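Local atomic coordinates of exopolysaccharide biosynthesis protein (Pantoea stewartii subsp. stewartii DC283, PDB entry 6TGF), a protein that modifies the glycan of the bacterial biofilm, probably as a hydrolase, and is built on a parallel beta-helix like that of bacteriophage tailspikes. Residues 283-288 with 320-325; 325-330 with 348-353; 356-361 with 373-378. All coordinates share one frame; numbering follows the deposited sequence.

How the contacts relate
The three contacts follow one another along the chain and lie close together in the beta-helix. Centres of contacts 1 and 2 are about 8 Å apart, those of contacts 2 and 3 about 5 Å. Strands 283-284, 318-324, 346-350 and 373-378 are successive neighbours in one parallel sheet. Strands 327-330 and 356-366 pair in another wall. Contact 1 joins adjacent strands of the first wall, contact 2 crosses the interior, and contact 3 crosses it again and adds a corner. Together they join neighbouring coils, and opposite walls of the coils, of the beta-helix. Arg325 belongs to contacts 1 and 2. Salt bridge Glu321-Arg349 ties those two together, and Gln356 NE2 bonds to Asn350 O between contacts 2 and 3.

Contact 1. Residues 283-288 with 320-325; sequences CDFGEE and FEVSAR. With EDO (1,2-ethanediol), chain C.
Glu321 of strand 318-324 meets Cys283 and Phe285 through its backbone. Its N donates to Cys283 O at 2.8 Å, with an N-H...O angle of 173°. Its O accepts a bond from Phe285 N at 2.8 Å. This second bond is more bent. Glu321 therefore grips the chain before and after Asp284, as in regular parallel pairing. The side chain of Glu321 starts against Asp284, with Glu321 CB 4.0 Å from Asp284 OD1. With CG beside the backbone N (chi1 -72°), the chain bends at chi2 (-80°), and the carboxylate leads away to a salt bridge with Arg349. That partner probably offsets the nearby like charge of Asp284.

The pairing is between neighbouring strands of one wall of the parallel beta-helix, and strand 283-284 is the outermost strand of this sheet within the chain. Phe285 covers the inner side here. Its CD2 lies 4.0 Å from Val322 CG1. Phe320 CD1 comes to the edge of the Phe285 ring, 4.3 Å from Phe285 CE2. Ile255 of helix 252-265 also packs on Phe285.

Beyond Phe285 direct pairing stops and a water bridges the two segments. It donates to Phe285 O at 2.7 Å and accepts from Ser323 N at 2.8 Å. Ser323 points toward the turn, with CB 3.7 Å from Glu288 O.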
loop_
_atom_site.group_PDB
_atom_site.type_symbol
_atom_site.label_atom_id
_atom_site.label_comp_id
_atom_site.label_asym_id
_atom_site.label_seq_id
_atom_site.Cartn_x
_atom_site.Cartn_y
_atom_site.Cartn_z
ATOM N N CYS B 283 -16.464 -26.135 -12.454
ATOM C CA CYS B 283 -15.717 -27.030 -11.530
ATOM C C CYS B 283 -16.311 -26.912 -10.122
ATOM O O CYS B 283 -16.238 -25.809 -9.544
ATOM C CB CYS B 283 -14.233 -26.682 -11.503
ATOM S SG CYS B 283 -13.368 -27.089 -13.043
ATOM N N ASP B 284 -16.875 -28.007 -9.602
ATOM C CA ASP B 284 -17.519 -28.072 -8.262
ATOM C C ASP B 284 -16.584 -28.800 -7.288
ATOM O O ASP B 284 -16.497 -30.039 -7.366
ATOM C CB ASP B 284 -18.898 -28.733 -8.346
ATOM C CG ASP B 284 -19.796 -28.458 -7.149
ATOM O OD1 ASP B 284 -19.281 -28.450 -6.011
ATOM O OD2 ASP B 284 -21.008 -28.248 -7.365
ATOM N N PHE B 285 -15.910 -28.044 -6.415
ATOM C CA PHE B 285 -15.127 -28.547 -5.254
ATOM C C PHE B 285 -15.918 -28.273 -3.968
ATOM O O PHE B 285 -15.305 -27.938 -2.931
ATOM C CB PHE B 285 -13.749 -27.877 -5.199
ATOM C CG PHE B 285 -13.050 -27.728 -6.526
ATOM C CD1 PHE B 285 -12.464 -28.819 -7.148
ATOM C CD2 PHE B 285 -12.965 -26.492 -7.148
ATOM C CE1 PHE B 285 -11.813 -28.677 -8.364
ATOM C CE2 PHE B 285 -12.315 -26.351 -8.366
ATOM C CZ PHE B 285 -11.739 -27.445 -8.970
ATOM N N GLY B 286 -17.245 -28.426 -4.036
ATOM C CA GLY B 286 -18.197 -27.912 -3.031
ATOM C C GLY B 286 -18.479 -28.906 -1.918
ATOM O O GLY B 286 -17.954 -30.038 -1.978
ATOM N N GLU B 287 -19.287 -28.476 -0.942
ATOM C CA GLU B 287 -19.783 -29.264 0.222
ATOM C C GLU B 287 -18.629 -29.549 1.192
ATOM O O GLU B 287 -18.655 -28.978 2.300
ATOM C CB GLU B 287 -20.491 -30.544 -0.231
ATOM C CG GLU B 287 -21.796 -30.280 -0.967
ATOM C CD GLU B 287 -21.674 -30.021 -2.460
ATOM O OE1 GLU B 287 -20.802 -30.642 -3.102
ATOM O OE2 GLU B 287 -22.459 -29.202 -2.980
ATOM N N GLU B 288 -17.665 -30.393 0.802
ATOM C CA GLU B 288 -16.492 -30.746 1.650
ATOM C C GLU B 288 -15.719 -29.469 2.002
ATOM O O GLU B 288 -15.262 -28.776 1.074
ATOM C CB GLU B 288 -15.575 -31.766 0.968
ATOM C CG GLU B 288 -15.808 -33.197 1.430
ATOM C CD GLU B 288 -14.563 -33.978 1.816
ATOM O OE1 GLU B 288 -13.480 -33.363 1.923
ATOM O OE2 GLU B 288 -14.680 -35.202 2.018
ATOM N N PHE B 320 -15.800 -21.782 -10.763
ATOM C CA PHE B 320 -15.203 -22.465 -9.584
ATOM C C PHE B 320 -16.153 -22.368 -8.383
ATOM O O PHE B 320 -16.417 -21.245 -7.916
ATOM C CB PHE B 320 -13.833 -21.862 -9.267
ATOM C CG PHE B 320 -12.887 -21.833 -10.441
ATOM C CD1 PHE B 320 -12.487 -23.010 -11.053
ATOM C CD2 PHE B 320 -12.401 -20.633 -10.938
ATOM C CE1 PHE B 320 -11.622 -22.988 -12.138
ATOM C CE2 PHE B 320 -11.535 -20.613 -12.019
ATOM C CZ PHE B 320 -11.147 -21.789 -12.618
ATOM N N GLU B 321 -16.651 -23.517 -7.911
ATOM C CA GLU B 321 -17.471 -23.654 -6.674
ATOM C C GLU B 321 -16.591 -24.234 -5.564
ATOM O O GLU B 321 -16.535 -25.472 -5.439
ATOM C CB GLU B 321 -18.683 -24.556 -6.921
ATOM C CG GLU B 321 -19.755 -23.915 -7.777
ATOM C CD GLU B 321 -20.669 -22.946 -7.050
ATOM O OE1 GLU B 321 -20.356 -22.575 -5.901
ATOM O OE2 GLU B 321 -21.701 -22.565 -7.637
ATOM N N VAL B 322 -15.931 -23.368 -4.790
ATOM C CA VAL B 322 -14.941 -23.763 -3.744
ATOM C C VAL B 322 -15.594 -23.640 -2.363
ATOM O O VAL B 322 -16.600 -22.918 -2.237
ATOM C CB VAL B 322 -13.650 -22.926 -3.838
ATOM C CG1 VAL B 322 -13.066 -22.956 -5.241
ATOM C CG2 VAL B 322 -13.851 -21.488 -3.377
ATOM N N SER B 323 -15.029 -24.341 -1.379
ATOM C CA SER B 323 -15.400 -24.280 0.060
ATOM C C SER B 323 -14.131 -24.446 0.904
ATOM O O SER B 323 -13.875 -25.571 1.379
ATOM C CB SER B 323 -16.444 -25.314 0.396
ATOM O OG SER B 323 -16.755 -25.287 1.781
ATOM N N ALA B 324 -13.366 -23.359 1.062
ATOM C CA ALA B 324 -12.065 -23.316 1.772
ATOM C C ALA B 324 -12.015 -22.108 2.714
ATOM O O ALA B 324 -12.667 -21.089 2.410
ATOM C CB ALA B 324 -10.942 -23.275 0.766
ATOM N N ARG B 325 -11.261 -22.224 3.815
ATOM C CA ARG B 325 -11.045 -21.136 4.808
ATOM C C ARG B 325 -10.147 -20.059 4.186
ATOM O O ARG B 325 -10.451 -18.866 4.367
ATOM C CB ARG B 325 -10.433 -21.686 6.101
ATOM C CG ARG B 325 -10.260 -20.641 7.197
ATOM C CD ARG B 325 -9.953 -21.243 8.555
ATOM N NE ARG B 325 -9.688 -20.251 9.592
ATOM C CZ ARG B 325 -10.610 -19.527 10.225
ATOM N NH1 ARG B 325 -11.894 -19.648 9.927
ATOM N NH2 ARG B 325 -10.238 -18.665 11.158
HETATM C C1 EDO C . -6.191 -19.383 12.389
HETATM O O1 EDO C . -7.025 -18.702 11.472
HETATM C C2 EDO C . -5.112 -20.163 11.726
HETATM O O2 EDO C . -3.936 -20.316 12.501
HETATM O O HOH W 1 -13.277 -26.309 -2.242
#

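Contact 2. Residues 325-330 with 348-353; sequences RWVEIS and LRNTCP. With EDO (1,2-ethanediol), chain C.
This is a buried packing contact across the interior of the beta-helix, between two of its walls. Strand 327-330 and strand 348-350 face each other with their axes 10.2 Å apart and run nearly antiparallel, at 167°. No hydrogen bond joins them; side chains fill the space between.

Ile329 and Leu348 form the apolar part. Both point inward, and they cross at a slant. The tip of Ile329, CD1, rests on the Leu348 side chain, 3.5 Å from Leu348 CD1 and 3.7 Å from Leu348 CB. Val327 adds a looser touch, with CG1 4.3 Å from Leu348 CD1.

Val327 also meets Asn350. The two side chains slide past each other in opposite directions, and CG2 of the valine lies beside ND2 of the amide. Asn350 points inward, and its CG, anti to the backbone N (chi1 -167°), carries the amide alongside Val327. This buried amide has polar partners at both ends. ND2 donates to Ala324 O, and OD1 receives a weak, fairly straight bond from Cys352 N at 3.5 Å. Near the corner of the coil, Cys352 SG sits 3.9 Å from Arg325 N.

On the outer side, Arg325 CG lies over one face of the Trp326 ring, offset toward its rim. Arg325 NH2 donates, at 3.2 Å, to O1 of a 1,2-ethanediol that probably comes from the crystallisation liquor. Trp326 meets Tyr304 and Phe305 of a second subunit edge-to-face, and Glu328 OE2 accepts from Gly303 N of that subunit. Within the chain, strand 327-330 lies between strands 290-296 and 356-366, and strand 346-350 lies between strands 318-324 and 373-378.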
loop_
_atom_site.group_PDB
_atom_site.type_symbol
_atom_site.label_atom_id
_atom_site.label_comp_id
_atom_site.label_asym_id
_atom_site.label_seq_id
_atom_site.Cartn_x
_atom_site.Cartn_y
_atom_site.Cartn_z
ATOM N N ARG B 325 -11.261 -22.224 3.815
ATOM C CA ARG B 325 -11.045 -21.136 4.808
ATOM C C ARG B 325 -10.147 -20.059 4.186
ATOM O O ARG B 325 -10.451 -18.866 4.367
ATOM C CB ARG B 325 -10.433 -21.686 6.101
ATOM C CG ARG B 325 -10.260 -20.641 7.197
ATOM C CD ARG B 325 -9.953 -21.243 8.555
ATOM N NE ARG B 325 -9.688 -20.251 9.592
ATOM C CZ ARG B 325 -10.610 -19.527 10.225
ATOM N NH1 ARG B 325 -11.894 -19.648 9.927
ATOM N NH2 ARG B 325 -10.238 -18.665 11.158
ATOM N N TRP B 326 -9.084 -20.472 3.487
ATOM C CA TRP B 326 -8.121 -19.576 2.790
ATOM C C TRP B 326 -8.253 -19.755 1.274
ATOM O O TRP B 326 -8.219 -20.912 0.810
ATOM C CB TRP B 326 -6.688 -19.845 3.266
ATOM C CG TRP B 326 -6.417 -19.359 4.655
ATOM C CD1 TRP B 326 -6.112 -18.085 5.037
ATOM C CD2 TRP B 326 -6.425 -20.145 5.859
ATOM N NE1 TRP B 326 -5.932 -18.021 6.392
ATOM C CE2 TRP B 326 -6.117 -19.270 6.924
ATOM C CE3 TRP B 326 -6.663 -21.495 6.142
ATOM C CZ2 TRP B 326 -6.039 -19.708 8.245
ATOM C CZ3 TRP B 326 -6.585 -21.925 7.449
ATOM C CH2 TRP B 326 -6.278 -21.042 8.485
ATOM N N VAL B 327 -8.400 -18.644 0.543
ATOM C CA VAL B 327 -8.564 -18.612 -0.942
ATOM C C VAL B 327 -7.654 -17.517 -1.513
ATOM O O VAL B 327 -7.664 -16.396 -0.969
ATOM C CB VAL B 327 -10.036 -18.392 -1.343
ATOM C CG1 VAL B 327 -10.212 -18.308 -2.853
ATOM C CG2 VAL B 327 -10.943 -19.471 -0.769
ATOM N N GLU B 328 -6.900 -17.847 -2.567
ATOM C CA GLU B 328 -6.030 -16.909 -3.327
ATOM C C GLU B 328 -6.340 -17.055 -4.824
ATOM O O GLU B 328 -6.145 -18.165 -5.360
ATOM C CB GLU B 328 -4.552 -17.181 -3.030
ATOM C CG GLU B 328 -4.214 -17.170 -1.547
ATOM C CD GLU B 328 -2.749 -17.399 -1.204
ATOM O OE1 GLU B 328 -2.087 -18.186 -1.913
ATOM O OE2 GLU B 328 -2.273 -16.790 -0.223
ATOM N N ILE B 329 -6.838 -15.985 -5.454
ATOM C CA ILE B 329 -7.030 -15.869 -6.933
ATOM C C ILE B 329 -6.125 -14.740 -7.435
ATOM O O ILE B 329 -6.205 -13.636 -6.863
ATOM C CB ILE B 329 -8.503 -15.601 -7.306
ATOM C CG1 ILE B 329 -9.480 -16.439 -6.476
ATOM C CG2 ILE B 329 -8.718 -15.804 -8.798
ATOM C CD1 ILE B 329 -10.933 -16.173 -6.798
ATOM N N SER B 330 -5.309 -14.990 -8.463
ATOM C CA SER B 330 -4.360 -13.983 -9.009
ATOM C C SER B 330 -4.019 -14.265 -10.476
ATOM O O SER B 330 -3.993 -15.443 -10.870
ATOM C CB SER B 330 -3.115 -13.899 -8.158
ATOM O OG SER B 330 -2.507 -15.175 -8.003
ATOM N N LEU B 348 -15.700 -17.279 -9.396
ATOM C CA LEU B 348 -15.551 -18.101 -8.165
ATOM C C LEU B 348 -16.620 -17.725 -7.134
ATOM O O LEU B 348 -16.899 -16.521 -6.971
ATOM C CB LEU B 348 -14.145 -17.907 -7.587
ATOM C CG LEU B 348 -13.832 -18.745 -6.345
ATOM C CD1 LEU B 348 -12.440 -19.354 -6.425
ATOM C CD2 LEU B 348 -13.991 -17.930 -5.069
ATOM N N ARG B 349 -17.184 -18.739 -6.470
ATOM C CA ARG B 349 -17.972 -18.603 -5.216
ATOM C C ARG B 349 -17.342 -19.493 -4.142
ATOM O O ARG B 349 -17.102 -20.681 -4.430
ATOM C CB ARG B 349 -19.438 -18.999 -5.419
ATOM C CG ARG B 349 -20.206 -19.140 -4.112
ATOM C CD ARG B 349 -21.711 -19.133 -4.282
ATOM N NE ARG B 349 -22.190 -20.250 -5.085
ATOM C CZ ARG B 349 -23.453 -20.421 -5.467
ATOM N NH1 ARG B 349 -24.379 -19.538 -5.127
ATOM N NH2 ARG B 349 -23.783 -21.469 -6.200
ATOM N N ASN B 350 -17.098 -18.933 -2.954
ATOM C CA ASN B 350 -16.646 -19.672 -1.747
ATOM C C ASN B 350 -17.841 -19.790 -0.793
ATOM O O ASN B 350 -18.395 -18.739 -0.421
ATOM C CB ASN B 350 -15.442 -18.988 -1.093
ATOM C CG ASN B 350 -14.740 -19.852 -0.064
ATOM O OD1 ASN B 350 -15.041 -21.036 0.079
ATOM N ND2 ASN B 350 -13.798 -19.268 0.656
ATOM N N THR B 351 -18.229 -21.020 -0.434
ATOM C CA THR B 351 -19.426 -21.326 0.398
ATOM C C THR B 351 -19.016 -21.899 1.762
ATOM O O THR B 351 -19.925 -22.295 2.521
ATOM C CB THR B 351 -20.376 -22.284 -0.335
ATOM O OG1 THR B 351 -19.615 -23.370 -0.864
ATOM C CG2 THR B 351 -21.137 -21.607 -1.451
ATOM N N CYS B 352 -17.715 -21.933 2.073
ATOM C CA CYS B 352 -17.178 -22.388 3.384
ATOM C C CYS B 352 -17.717 -21.486 4.491
ATOM O O CYS B 352 -17.424 -20.293 4.509
ATOM C CB CYS B 352 -15.655 -22.367 3.408
ATOM S SG CYS B 352 -14.955 -22.868 5.002
ATOM N N PRO B 353 -18.525 -22.017 5.437
ATOM C CA PRO B 353 -19.050 -21.218 6.544
ATOM C C PRO B 353 -18.091 -21.182 7.742
ATOM O O PRO B 353 -17.200 -22.013 7.807
ATOM C CB PRO B 353 -20.336 -21.977 6.892
ATOM C CG PRO B 353 -19.958 -23.429 6.670
ATOM C CD PRO B 353 -18.984 -23.415 5.506
HETATM C C1 EDO C . -6.191 -19.383 12.389
HETATM O O1 EDO C . -7.025 -18.702 11.472
HETATM C C2 EDO C . -5.112 -20.163 11.726
HETATM O O2 EDO C . -3.936 -20.316 12.501
#

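Contact 3. Residues 356-361 with 373-378; sequences QFFRGA and LSLLDT
Phe358 lays its ring against Leu375, whose CD1 sits over one face, 3.9 Å from Phe358 CG. The other methyl of the leucine, CD2, is 3.6 Å from Phe358 CD2. This is interior packing of the parallel beta-helix, between opposing walls of a coil. Leu373 meets the far end of the same ring, with CD2 3.8 Å from Phe358 CZ. Both leucines cross the phenylalanine at about a right angle. Val327 and Ile329 of the preceding coil also touch Phe358, so the hydrophobic core continues along the helix axis.

At the corner the contact becomes polar. Gln356 and Thr378 pair as a parallel bridge, where the chain of 373-378 turns to start its next wall. Gln356 N donates to Asp377 O at 3.0 Å. Thr378 CA makes a CA-H...O contact with Gln356 O at 3.4 Å.

The Gln356 side chain runs extended beyond CG (chi2 -179°) and brings its amide over the backbone of Leu376. NE2 is held by Asn350 O and Cys352 O, backbone acceptors of the previous coil. Bonds at both NE2 and OE1 probably fix the rotation of the amide, which links that coil to the next. OE1 accepts from Leu376 N at 3.0 Å; the N-H...O angle is 173°, but the donor stands 55° out of the amide plane.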
loop_
_atom_site.group_PDB
_atom_site.type_symbol
_atom_site.label_atom_id
_atom_site.label_comp_id
_atom_site.label_asym_id
_atom_site.label_seq_id
_atom_site.Cartn_x
_atom_site.Cartn_y
_atom_site.Cartn_z
ATOM N N GLN B 356 -14.122 -16.935 6.308
ATOM C CA GLN B 356 -13.404 -17.016 5.008
ATOM C C GLN B 356 -12.322 -15.933 4.954
ATOM O O GLN B 356 -12.616 -14.780 5.329
ATOM C CB GLN B 356 -14.372 -16.848 3.836
ATOM C CG GLN B 356 -15.137 -18.118 3.491
ATOM C CD GLN B 356 -16.067 -17.933 2.317
ATOM O OE1 GLN B 356 -15.972 -16.963 1.566
ATOM N NE2 GLN B 356 -16.981 -18.873 2.149
ATOM N N PHE B 357 -11.118 -16.312 4.518
ATOM C CA PHE B 357 -9.999 -15.405 4.154
ATOM C C PHE B 357 -9.884 -15.392 2.627
ATOM O O PHE B 357 -9.995 -16.476 2.018
ATOM C CB PHE B 357 -8.696 -15.866 4.809
ATOM C CG PHE B 357 -8.652 -15.728 6.310
ATOM C CD1 PHE B 357 -8.237 -14.546 6.900
ATOM C CD2 PHE B 357 -9.010 -16.782 7.135
ATOM C CE1 PHE B 357 -8.190 -14.416 8.280
ATOM C CE2 PHE B 357 -8.960 -16.650 8.516
ATOM C CZ PHE B 357 -8.552 -15.468 9.085
ATOM N N PHE B 358 -9.690 -14.214 2.028
ATOM C CA PHE B 358 -9.599 -14.034 0.555
ATOM C C PHE B 358 -8.497 -13.028 0.208
ATOM O O PHE B 358 -8.471 -11.928 0.790
ATOM C CB PHE B 358 -10.944 -13.588 -0.021
ATOM C CG PHE B 358 -10.987 -13.555 -1.528
ATOM C CD1 PHE B 358 -10.656 -12.403 -2.223
ATOM C CD2 PHE B 358 -11.344 -14.679 -2.254
ATOM C CE1 PHE B 358 -10.689 -12.374 -3.608
ATOM C CE2 PHE B 358 -11.380 -14.647 -3.640
ATOM C CZ PHE B 358 -11.053 -13.495 -4.315
ATOM N N ARG B 359 -7.617 -13.414 -0.722
ATOM C CA ARG B 359 -6.608 -12.532 -1.364
ATOM C C ARG B 359 -6.801 -12.599 -2.883
ATOM O O ARG B 359 -6.718 -13.708 -3.441
ATOM C CB ARG B 359 -5.190 -12.937 -0.952
ATOM C CG ARG B 359 -4.819 -12.506 0.460
ATOM C CD ARG B 359 -3.382 -12.833 0.819
ATOM N NE ARG B 359 -2.430 -12.074 0.021
ATOM C CZ ARG B 359 -2.092 -10.802 0.234
ATOM N NH1 ARG B 359 -2.631 -10.116 1.229
ATOM N NH2 ARG B 359 -1.211 -10.217 -0.558
ATOM N N GLY B 360 -7.076 -11.449 -3.505
ATOM C CA GLY B 360 -7.186 -11.272 -4.966
ATOM C C GLY B 360 -6.200 -10.231 -5.467
ATOM O O GLY B 360 -6.064 -9.182 -4.805
ATOM N N ALA B 361 -5.526 -10.504 -6.587
ATOM C CA ALA B 361 -4.519 -9.606 -7.202
ATOM C C ALA B 361 -4.484 -9.816 -8.720
ATOM O O ALA B 361 -4.477 -10.977 -9.157
ATOM C CB ALA B 361 -3.167 -9.849 -6.581
ATOM N N LEU B 373 -17.232 -12.411 -8.183
ATOM C CA LEU B 373 -16.716 -12.983 -6.909
ATOM C C LEU B 373 -17.832 -12.969 -5.860
ATOM O O LEU B 373 -18.441 -11.900 -5.663
ATOM C CB LEU B 373 -15.508 -12.168 -6.433
ATOM C CG LEU B 373 -14.222 -12.346 -7.239
ATOM C CD1 LEU B 373 -13.175 -11.326 -6.813
ATOM C CD2 LEU B 373 -13.673 -13.759 -7.099
ATOM N N SER B 374 -18.076 -14.115 -5.217
ATOM C CA SER B 374 -19.089 -14.308 -4.145
ATOM C C SER B 374 -18.413 -14.904 -2.904
ATOM O O SER B 374 -17.936 -16.052 -2.994
ATOM C CB SER B 374 -20.221 -15.177 -4.628
ATOM O OG SER B 374 -21.194 -15.355 -3.609
ATOM N N LEU B 375 -18.373 -14.147 -1.802
ATOM C CA LEU B 375 -17.713 -14.537 -0.525
ATOM C C LEU B 375 -18.760 -14.616 0.593
ATOM O O LEU B 375 -19.796 -13.933 0.488
ATOM C CB LEU B 375 -16.620 -13.514 -0.194
ATOM C CG LEU B 375 -15.606 -13.241 -1.305
ATOM C CD1 LEU B 375 -14.598 -12.191 -0.867
ATOM C CD2 LEU B 375 -14.892 -14.514 -1.731
ATOM N N LEU B 376 -18.488 -15.420 1.626
ATOM C CA LEU B 376 -19.416 -15.677 2.761
ATOM C C LEU B 376 -18.651 -15.594 4.088
ATOM O O LEU B 376 -17.554 -16.173 4.174
ATOM C CB LEU B 376 -20.050 -17.059 2.571
ATOM C CG LEU B 376 -21.159 -17.422 3.557
ATOM C CD1 LEU B 376 -22.346 -16.479 3.427
ATOM C CD2 LEU B 376 -21.601 -18.863 3.355
ATOM N N ASP B 377 -19.221 -14.899 5.079
ATOM C CA ASP B 377 -18.672 -14.767 6.455
ATOM C C ASP B 377 -17.186 -14.395 6.373
ATOM O O ASP B 377 -16.359 -15.075 7.016
ATOM C CB ASP B 377 -18.884 -16.057 7.251
ATOM C CG ASP B 377 -20.342 -16.442 7.429
ATOM O OD1 ASP B 377 -21.197 -15.535 7.426
ATOM O OD2 ASP B 377 -20.607 -17.650 7.573
ATOM N N THR B 378 -16.868 -13.353 5.604
ATOM C CA THR B 378 -15.483 -12.874 5.353
ATOM C C THR B 378 -14.870 -12.375 6.667
ATOM O O THR B 378 -15.523 -11.563 7.353
ATOM C CB THR B 378 -15.469 -11.784 4.274
ATOM O OG1 THR B 378 -15.993 -12.353 3.075
ATOM C CG2 THR B 378 -14.087 -11.228 4.017
#